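Local structure of ribonuclease J (Methanolobus psychrophilus R15, 5HAB) at residues S258-I263 and G368-F373; I287-G292 and D336-V341; D322-L327 and E360-V365. The protein probably degrades RNA exonucleolytically, as a ribonuclease J that combines a metallo-beta-lactamase fold with a beta-CASP domain. The protein carries 1 engineered substitution. All blocks are in the same frame, centred on the assembly; numbering follows the deposited sequence.

Contact 1: S258-I263 and G368-F373; sequences SAVGMI and GDRIIF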
loop_
_atom_site.group_PDB
_atom_site.type_symbol
_atom_site.label_atom_id
_atom_site.label_comp_id
_atom_site.label_asym_id
_atom_site.label_seq_id
_atom_site.Cartn_x
_atom_site.Cartn_y
_atom_site.Cartn_z
ATOM N N SER B 258 -26.054 -22.465 -10.983
ATOM C CA SER B 258 -26.070 -22.169 -12.410
ATOM C C SER B 258 -27.230 -21.287 -12.865
ATOM O O SER B 258 -27.059 -20.446 -13.744
ATOM C CB SER B 258 -26.087 -23.476 -13.202
ATOM O OG SER B 258 -26.336 -23.226 -14.571
ATOM N N ALA B 259 -28.409 -21.486 -12.289
ATOM C CA ALA B 259 -29.591 -20.745 -12.724
ATOM C C ALA B 259 -29.832 -19.512 -11.862
ATOM O O ALA B 259 -30.939 -19.299 -11.365
ATOM C CB ALA B 259 -30.815 -21.646 -12.704
ATOM N N VAL B 260 -28.798 -18.697 -11.692
ATOM C CA VAL B 260 -28.853 -17.604 -10.731
ATOM C C VAL B 260 -29.173 -16.269 -11.400
ATOM O O VAL B 260 -29.836 -15.416 -10.810
ATOM C CB VAL B 260 -27.540 -17.511 -9.934
ATOM C CG1 VAL B 260 -26.365 -17.207 -10.853
ATOM C CG2 VAL B 260 -27.661 -16.469 -8.843
ATOM N N GLY B 261 -28.709 -16.083 -12.631
ATOM C CA GLY B 261 -28.804 -14.785 -13.270
ATOM C C GLY B 261 -27.488 -14.035 -13.178
ATOM O O GLY B 261 -27.053 -13.638 -12.092
ATOM N N MET B 262 -26.853 -13.843 -14.328
ATOM C CA MET B 262 -25.525 -13.259 -14.377
ATOM C C MET B 262 -25.452 -12.074 -15.339
ATOM O O MET B 262 -25.964 -12.132 -16.456
ATOM C CB MET B 262 -24.504 -14.327 -14.780
ATOM C CG MET B 262 -24.496 -15.547 -13.867
ATOM S SD MET B 262 -23.406 -16.860 -14.447
ATOM C CE MET B 262 -24.146 -17.234 -16.028
ATOM N N ILE B 263 -24.807 -11.002 -14.889
ATOM C CA ILE B 263 -24.566 -9.825 -15.714
ATOM C C ILE B 263 -23.072 -9.710 -15.965
ATOM O O ILE B 263 -22.287 -9.798 -15.024
ATOM C CB ILE B 263 -25.095 -8.547 -15.041
ATOM C CG1 ILE B 263 -26.618 -8.570 -14.951
ATOM C CG2 ILE B 263 -24.613 -7.309 -15.790
ATOM C CD1 ILE B 263 -27.190 -7.386 -14.211
ATOM N N GLY B 368 -27.656 -13.403 -4.428
ATOM C CA GLY B 368 -27.104 -14.513 -5.179
ATOM C C GLY B 368 -26.667 -14.138 -6.581
ATOM O O GLY B 368 -25.756 -14.758 -7.127
ATOM N N ASP B 369 -27.327 -13.138 -7.166
ATOM C CA ASP B 369 -27.021 -12.671 -8.522
ATOM C C ASP B 369 -25.537 -12.358 -8.702
ATOM O O ASP B 369 -24.898 -11.777 -7.824
ATOM C CB ASP B 369 -27.863 -11.440 -8.873
ATOM C CG ASP B 369 -29.300 -11.796 -9.215
ATOM O OD1 ASP B 369 -29.530 -12.925 -9.699
ATOM O OD2 ASP B 369 -30.193 -10.942 -9.021
ATOM N N ARG B 370 -24.991 -12.766 -9.841
ATOM C CA ARG B 370 -23.561 -12.650 -10.078
ATOM C C ARG B 370 -23.209 -11.573 -11.129
ATOM O O ARG B 370 -23.672 -11.606 -12.273
ATOM C CB ARG B 370 -23.013 -14.033 -10.462
ATOM C CG ARG B 370 -22.926 -15.016 -9.276
ATOM C CD ARG B 370 -23.137 -16.460 -9.733
ATOM N NE ARG B 370 -22.508 -16.666 -11.025
ATOM C CZ ARG B 370 -21.343 -17.287 -11.197
ATOM N NH1 ARG B 370 -20.684 -17.778 -10.147
ATOM N NH2 ARG B 370 -20.836 -17.423 -12.421
ATOM N N ILE B 371 -22.405 -10.599 -10.710
ATOM C CA ILE B 371 -21.964 -9.528 -11.597
ATOM C C ILE B 371 -20.470 -9.644 -11.869
ATOM O O ILE B 371 -19.647 -9.535 -10.959
ATOM C CB ILE B 371 -22.339 -8.158 -11.026
ATOM C CG1 ILE B 371 -23.845 -8.137 -10.757
ATOM C CG2 ILE B 371 -21.932 -7.049 -11.986
ATOM C CD1 ILE B 371 -24.363 -6.852 -10.208
ATOM N N ILE B 372 -20.134 -9.873 -13.134
ATOM C CA ILE B 372 -18.762 -10.119 -13.541
ATOM C C ILE B 372 -18.167 -8.902 -14.240
ATOM O O ILE B 372 -18.548 -8.563 -15.364
ATOM C CB ILE B 372 -18.675 -11.353 -14.457
ATOM C CG1 ILE B 372 -19.151 -12.606 -13.719
ATOM C CG2 ILE B 372 -17.258 -11.536 -14.973
ATOM C CD1 ILE B 372 -20.552 -13.029 -14.087
ATOM N N PHE B 373 -17.229 -8.253 -13.560
ATOM C CA PHE B 373 -16.451 -7.167 -14.132
ATOM C C PHE B 373 -15.241 -7.735 -14.862
ATOM O O PHE B 373 -14.232 -8.061 -14.246
ATOM C CB PHE B 373 -15.996 -6.193 -13.045
ATOM C CG PHE B 373 -17.115 -5.439 -12.393
ATOM C CD1 PHE B 373 -17.943 -6.059 -11.471
ATOM C CD2 PHE B 373 -17.325 -4.101 -12.681
ATOM C CE1 PHE B 373 -18.970 -5.365 -10.864
ATOM C CE2 PHE B 373 -18.349 -3.398 -12.073
ATOM C CZ PHE B 373 -19.174 -4.031 -11.164
#

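Contact 2: I287-G292 and D336-V341; sequences IPVLLG and DKYLPV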
loop_
_atom_site.group_PDB
_atom_site.type_symbol
_atom_site.label_atom_id
_atom_site.label_comp_id
_atom_site.label_asym_id
_atom_site.label_seq_id
_atom_site.Cartn_x
_atom_site.Cartn_y
_atom_site.Cartn_z
ATOM N N ILE B 287 -29.234 -16.523 -23.674
ATOM C CA ILE B 287 -29.291 -15.649 -24.837
ATOM C C ILE B 287 -28.425 -14.421 -24.600
ATOM O O ILE B 287 -28.698 -13.626 -23.699
ATOM C CB ILE B 287 -30.740 -15.230 -25.151
ATOM C CG1 ILE B 287 -31.562 -16.430 -25.623
ATOM C CG2 ILE B 287 -30.765 -14.111 -26.182
ATOM C CD1 ILE B 287 -33.020 -16.107 -25.863
ATOM N N PRO B 288 -27.375 -14.260 -25.417
ATOM C CA PRO B 288 -26.481 -13.108 -25.284
ATOM C C PRO B 288 -27.141 -11.827 -25.775
ATOM O O PRO B 288 -27.392 -11.677 -26.968
ATOM C CB PRO B 288 -25.283 -13.492 -26.160
ATOM C CG PRO B 288 -25.838 -14.442 -27.161
ATOM C CD PRO B 288 -26.930 -15.197 -26.463
ATOM N N VAL B 289 -27.419 -10.915 -24.851
ATOM C CA VAL B 289 -28.031 -9.639 -25.190
ATOM C C VAL B 289 -27.098 -8.485 -24.819
ATOM O O VAL B 289 -26.747 -8.302 -23.654
ATOM C CB VAL B 289 -29.419 -9.496 -24.522
ATOM C CG1 VAL B 289 -29.410 -10.098 -23.129
ATOM C CG2 VAL B 289 -29.857 -8.039 -24.490
ATOM N N LEU B 290 -26.674 -7.731 -25.826
ATOM C CA LEU B 290 -25.772 -6.599 -25.633
ATOM C C LEU B 290 -26.541 -5.303 -25.371
ATOM O O LEU B 290 -27.400 -4.919 -26.161
ATOM C CB LEU B 290 -24.869 -6.436 -26.859
ATOM C CG LEU B 290 -23.591 -7.277 -26.978
ATOM C CD1 LEU B 290 -23.829 -8.749 -26.689
ATOM C CD2 LEU B 290 -23.014 -7.118 -28.372
ATOM N N LEU B 291 -26.226 -4.627 -24.269
ATOM C CA LEU B 291 -26.944 -3.412 -23.884
ATOM C C LEU B 291 -26.009 -2.217 -23.745
ATOM O O LEU B 291 -24.875 -2.351 -23.285
ATOM C CB LEU B 291 -27.707 -3.613 -22.571
ATOM C CG LEU B 291 -28.777 -4.702 -22.497
ATOM C CD1 LEU B 291 -28.188 -6.009 -22.008
ATOM C CD2 LEU B 291 -29.916 -4.263 -21.595
ATOM N N GLY B 292 -26.496 -1.047 -24.145
ATOM C CA GLY B 292 -25.715 0.175 -24.086
ATOM C C GLY B 292 -25.384 0.700 -25.468
ATOM O O GLY B 292 -25.123 -0.078 -26.384
ATOM N N ASP B 336 -32.062 -16.430 -15.548
ATOM C CA ASP B 336 -31.246 -17.606 -15.826
ATOM C C ASP B 336 -31.196 -17.960 -17.312
ATOM O O ASP B 336 -30.450 -18.851 -17.717
ATOM C CB ASP B 336 -31.771 -18.806 -15.035
ATOM C CG ASP B 336 -33.188 -19.184 -15.425
ATOM O OD1 ASP B 336 -33.361 -20.223 -16.098
ATOM O OD2 ASP B 336 -34.125 -18.431 -15.080
ATOM N N LYS B 337 -31.991 -17.265 -18.120
ATOM C CA LYS B 337 -32.087 -17.583 -19.539
ATOM C C LYS B 337 -31.320 -16.573 -20.390
ATOM O O LYS B 337 -31.263 -16.697 -21.613
ATOM C CB LYS B 337 -33.554 -17.625 -19.978
ATOM C CG LYS B 337 -34.332 -18.833 -19.472
ATOM C CD LYS B 337 -35.780 -18.795 -19.953
ATOM C CE LYS B 337 -36.632 -19.855 -19.267
ATOM N NZ LYS B 337 -36.910 -19.518 -17.839
ATOM N N TYR B 338 -30.716 -15.585 -19.737
ATOM C CA TYR B 338 -30.031 -14.518 -20.457
ATOM C C TYR B 338 -28.642 -14.209 -19.909
ATOM O O TYR B 338 -28.357 -14.420 -18.729
ATOM C CB TYR B 338 -30.879 -13.244 -20.436
ATOM C CG TYR B 338 -32.171 -13.387 -21.196
ATOM C CD1 TYR B 338 -32.205 -13.248 -22.576
ATOM C CD2 TYR B 338 -33.356 -13.681 -20.536
ATOM C CE1 TYR B 338 -33.385 -13.388 -23.278
ATOM C CE2 TYR B 338 -34.542 -13.820 -21.227
ATOM C CZ TYR B 338 -34.551 -13.672 -22.597
ATOM O OH TYR B 338 -35.730 -13.814 -23.287
ATOM N N LEU B 339 -27.776 -13.723 -20.792
ATOM C CA LEU B 339 -26.504 -13.158 -20.376
ATOM C C LEU B 339 -26.381 -11.726 -20.872
ATOM O O LEU B 339 -25.840 -11.487 -21.953
ATOM C CB LEU B 339 -25.330 -13.980 -20.897
ATOM C CG LEU B 339 -24.021 -13.479 -20.280
ATOM C CD1 LEU B 339 -24.046 -13.688 -18.769
ATOM C CD2 LEU B 339 -22.793 -14.107 -20.925
ATOM N N PRO B 340 -26.902 -10.767 -20.096
ATOM C CA PRO B 340 -26.725 -9.351 -20.434
ATOM C C PRO B 340 -25.251 -8.951 -20.439
ATOM O O PRO B 340 -24.570 -9.053 -19.409
ATOM C CB PRO B 340 -27.485 -8.619 -19.320
ATOM C CG PRO B 340 -28.436 -9.626 -18.771
ATOM C CD PRO B 340 -27.739 -10.950 -18.898
ATOM N N VAL B 341 -24.770 -8.506 -21.596
ATOM C CA VAL B 341 -23.418 -7.986 -21.732
ATOM C C VAL B 341 -23.512 -6.476 -21.882
ATOM O O VAL B 341 -23.881 -5.977 -22.943
ATOM C CB VAL B 341 -22.694 -8.609 -22.931
ATOM C CG1 VAL B 341 -21.232 -8.188 -22.951
ATOM C CG2 VAL B 341 -22.835 -10.115 -22.913
#

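Contact 3: D322-L327 and E360-V365; sequences DIDNAL and ETPFKV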
loop_
_atom_site.group_PDB
_atom_site.type_symbol
_atom_site.label_atom_id
_atom_site.label_comp_id
_atom_site.label_asym_id
_atom_site.label_seq_id
_atom_site.Cartn_x
_atom_site.Cartn_y
_atom_site.Cartn_z
ATOM N N ASP B 322 -35.526 0.745 -25.442
ATOM C CA ASP B 322 -35.206 -0.596 -25.927
ATOM C C ASP B 322 -34.524 -1.395 -24.826
ATOM O O ASP B 322 -34.825 -2.568 -24.611
ATOM C CB ASP B 322 -34.299 -0.543 -27.156
ATOM C CG ASP B 322 -35.065 -0.312 -28.437
ATOM O OD1 ASP B 322 -34.561 -0.709 -29.507
ATOM O OD2 ASP B 322 -36.172 0.263 -28.373
ATOM N N ILE B 323 -33.598 -0.739 -24.137
ATOM C CA ILE B 323 -32.831 -1.359 -23.069
ATOM C C ILE B 323 -33.735 -1.714 -21.891
ATOM O O ILE B 323 -33.740 -2.856 -21.429
ATOM C CB ILE B 323 -31.671 -0.437 -22.633
ATOM C CG1 ILE B 323 -30.557 -0.452 -23.686
ATOM C CG2 ILE B 323 -31.142 -0.834 -21.268
ATOM C CD1 ILE B 323 -29.531 0.654 -23.519
ATOM N N ASP B 324 -34.508 -0.741 -21.418
ATOM C CA ASP B 324 -35.409 -0.953 -20.289
ATOM C C ASP B 324 -36.455 -2.028 -20.584
ATOM O O ASP B 324 -36.814 -2.810 -19.701
ATOM C CB ASP B 324 -36.098 0.360 -19.907
ATOM C CG ASP B 324 -35.224 1.245 -19.037
ATOM O OD1 ASP B 324 -33.990 1.044 -19.034
ATOM O OD2 ASP B 324 -35.767 2.148 -18.363
ATOM N N ASN B 325 -36.930 -2.086 -21.825
ATOM C CA ASN B 325 -37.937 -3.084 -22.169
ATOM C C ASN B 325 -37.295 -4.450 -22.403
ATOM O O ASN B 325 -37.942 -5.483 -22.228
ATOM C CB ASN B 325 -38.737 -2.649 -23.397
ATOM C CG ASN B 325 -39.940 -1.795 -23.034
ATOM O OD1 ASN B 325 -41.073 -2.279 -23.012
ATOM N ND2 ASN B 325 -39.698 -0.524 -22.735
ATOM N N ALA B 326 -36.018 -4.453 -22.770
ATOM C CA ALA B 326 -35.268 -5.698 -22.897
ATOM C C ALA B 326 -35.034 -6.299 -21.518
ATOM O O ALA B 326 -35.136 -7.511 -21.326
ATOM C CB ALA B 326 -33.950 -5.460 -23.612
ATOM N N LEU B 327 -34.721 -5.438 -20.559
ATOM C CA LEU B 327 -34.514 -5.864 -19.183
ATOM C C LEU B 327 -35.840 -6.265 -18.553
ATOM O O LEU B 327 -35.880 -7.128 -17.676
ATOM C CB LEU B 327 -33.838 -4.759 -18.375
ATOM C CG LEU B 327 -32.409 -4.486 -18.843
ATOM C CD1 LEU B 327 -31.976 -3.076 -18.506
ATOM C CD2 LEU B 327 -31.461 -5.502 -18.233
ATOM N N GLU B 360 -33.318 2.204 -11.367
ATOM C CA GLU B 360 -33.992 2.981 -12.402
ATOM C C GLU B 360 -34.305 2.095 -13.605
ATOM O O GLU B 360 -34.232 2.536 -14.752
ATOM C CB GLU B 360 -33.120 4.161 -12.827
ATOM C CG GLU B 360 -32.585 4.979 -11.666
ATOM C CD GLU B 360 -31.517 5.960 -12.097
ATOM O OE1 GLU B 360 -30.876 5.713 -13.139
ATOM O OE2 GLU B 360 -31.311 6.968 -11.391
ATOM N N THR B 361 -34.642 0.841 -13.332
ATOM C CA THR B 361 -34.679 -0.180 -14.362
ATOM C C THR B 361 -35.599 -1.324 -13.935
ATOM O O THR B 361 -35.648 -1.668 -12.752
ATOM C CB THR B 361 -33.244 -0.695 -14.637
ATOM O OG1 THR B 361 -32.510 0.302 -15.357
ATOM C CG2 THR B 361 -33.244 -1.969 -15.436
ATOM N N PRO B 362 -36.355 -1.899 -14.889
ATOM C CA PRO B 362 -37.183 -3.088 -14.640
ATOM C C PRO B 362 -36.393 -4.247 -14.036
ATOM O O PRO B 362 -36.949 -5.096 -13.336
ATOM C CB PRO B 362 -37.689 -3.454 -16.035
ATOM C CG PRO B 362 -37.723 -2.160 -16.761
ATOM C CD PRO B 362 -36.552 -1.370 -16.252
ATOM N N PHE B 363 -35.093 -4.268 -14.310
ATOM C CA PHE B 363 -34.206 -5.284 -13.771
ATOM C C PHE B 363 -33.899 -5.005 -12.306
ATOM O O PHE B 363 -33.394 -3.940 -11.951
ATOM C CB PHE B 363 -32.908 -5.348 -14.585
ATOM C CG PHE B 363 -32.101 -6.596 -14.355
ATOM C CD1 PHE B 363 -31.331 -6.745 -13.211
ATOM C CD2 PHE B 363 -32.100 -7.616 -15.292
ATOM C CE1 PHE B 363 -30.590 -7.888 -13.000
ATOM C CE2 PHE B 363 -31.357 -8.761 -15.086
ATOM C CZ PHE B 363 -30.599 -8.895 -13.939
ATOM N N LYS B 364 -34.227 -5.969 -11.455
ATOM C CA LYS B 364 -33.904 -5.877 -10.041
ATOM C C LYS B 364 -32.907 -6.971 -9.667
ATOM O O LYS B 364 -33.167 -8.161 -9.864
ATOM C CB LYS B 364 -35.170 -5.990 -9.189
ATOM C CG LYS B 364 -36.032 -4.735 -9.178
ATOM C CD LYS B 364 -35.338 -3.595 -8.445
ATOM C CE LYS B 364 -36.264 -2.403 -8.260
ATOM N NZ LYS B 364 -35.665 -1.370 -7.369
ATOM N N VAL B 365 -31.754 -6.563 -9.149
ATOM C CA VAL B 365 -30.767 -7.524 -8.687
ATOM C C VAL B 365 -31.193 -8.057 -7.319
ATOM O O VAL B 365 -31.556 -7.303 -6.419
ATOM C CB VAL B 365 -29.348 -6.916 -8.659
ATOM C CG1 VAL B 365 -28.887 -6.601 -10.074
ATOM C CG2 VAL B 365 -29.317 -5.667 -7.827
#

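Contact 1: S258-I263 and G368-F373
M262 and R370 leave neighbouring strands side by side, each with CG anti to its own carbonyl carbon (chi1 -57° and -73°); M262 runs on extended at chi2 (174°) to carry SD outward, and R370 bends at chi2 and chi3, so that the sulfur lies at the edge of the guanidinium. There M262 SD accepts two weak hydrogen bonds, from R370 NH2 at 3.3 Å and from R370 NE at 3.5 Å. R370 NH2 has a firmer partner in the carbonyl of V251, in the last turn of helix 241-253. V260 crosses the arginine at about a right angle, its CG1 3.5 Å from R370 CD. M262 and R370 open two adjacent parallel strands, 262-266 and 370-374, in the six-stranded sheet of the beta-CASP domain, with V260 in the loop just before the first. The ladder begins at G261 O, which receives R370 N at 3.2 Å; I263 N then bonds to R370 O at 2.9 Å, and I372 N to I263 O at 2.9 Å. On the sheet face opposite M262 and R370, I263 and I371 turn toward helix 352-357, where I356 and L353 meet them. Just before the strand, D369 OD2 is held by the backbone N of E366 and a salt bridge to K335.

Contact 2: I287-G292 and D336-V341
I287 lies against the ring of Y338, the two side chains running alongside each other in the same direction. The closest approach is I287 CB to Y338 CD1 at 3.6 Å, and I287 CD1 reaches Y338 CE1 at 3.8 Å. Further along the same face, L291 CD1 rests 3.8 Å from P340 CB; on the other face L290 CD1 meets V341 CB at 3.9 Å. Behind these contacts stands a parallel backbone ladder. I287 N bonds to K337 O at 2.9 Å, L339 N to I287 O at 3.1 Å, V341 N to V289 O at 2.9 Å and L291 N to V341 O at 3.0 Å, while the rung from V289 N to L339 O is weak. In the next shell, helix 320-331 covers the face of V289, L291 and Y338 through I330 and I323, and helix 271-283 covers the other, with I277 against L339 and V341. Strand 315-317 continues the sheet beyond 287-291, and G292 is the N-cap residue of helix 293-304. A parallel sheet with helices on both faces is the alpha/beta architecture of the beta-CASP domain.

Contact 3: D322-L327 and E360-V365
Helix 320-331 of the beta-CASP domain, one of the helices packed on its parallel sheet, is flanked here by the irregular segment that leads from helix 352-357 to strand 370-374. D324 and L327, one turn apart on the helix, take T361, P362 and F363 on their side, and no hydrogen bond passes between the two segments. L327 points at the loop and divides its two methyl groups between neighbours. CD1 lies 3.5 Å from T361 CG2, and CD2 lies 3.7 Å from F363 CD2, approaching the ring obliquely. With CG anti to the backbone N, chi1 -164°, the F363 ring stands beside L327 CD2, the two side chains crossing at about a right angle. I356 and M331 also touch the F363 side chain, while V365 CG1 comes to the ring edge, in its plane. Toward the more open side of the contact, the D324 carboxylate stands across the P362 ring, with CG 4.0 Å from P362 CD. Its charge is met outside the two segments: R355 makes a salt bridge to OD1, and R320 a long, weak ion pair to OD2. The hydroxyl of T361 instead folds back on its own segment, OG1 giving a weak hydrogen bond to E360 O at 2.9 Å. The proline ring also abuts the helix backbone, where P362 CG sits 3.1 Å from D324 O.

How the contacts relate
From the N terminus, segment 258-263 comes first, and 368-373 follows only after 104 intervening residues, so contact 1 closes the longest loop. Contacts 2 and 3 both fall within that loop and cross each other: 287-292, 322-327, 336-341 and 360-365 alternate along the chain. Contact 2 pairs two strands of the sheet and closes a loop of 43 residues; contact 3, closing one of 32, sets helix 320-331 against the segment leading back to contact 1. Strands 262-266 and 338-342 are neighbours, so contacts 1 and 2 join directly, with M262 O against P340 CD. I323 and L327 pack on L291 between contacts 2 and 3, while F363 meets I263 between contacts 3 and 1.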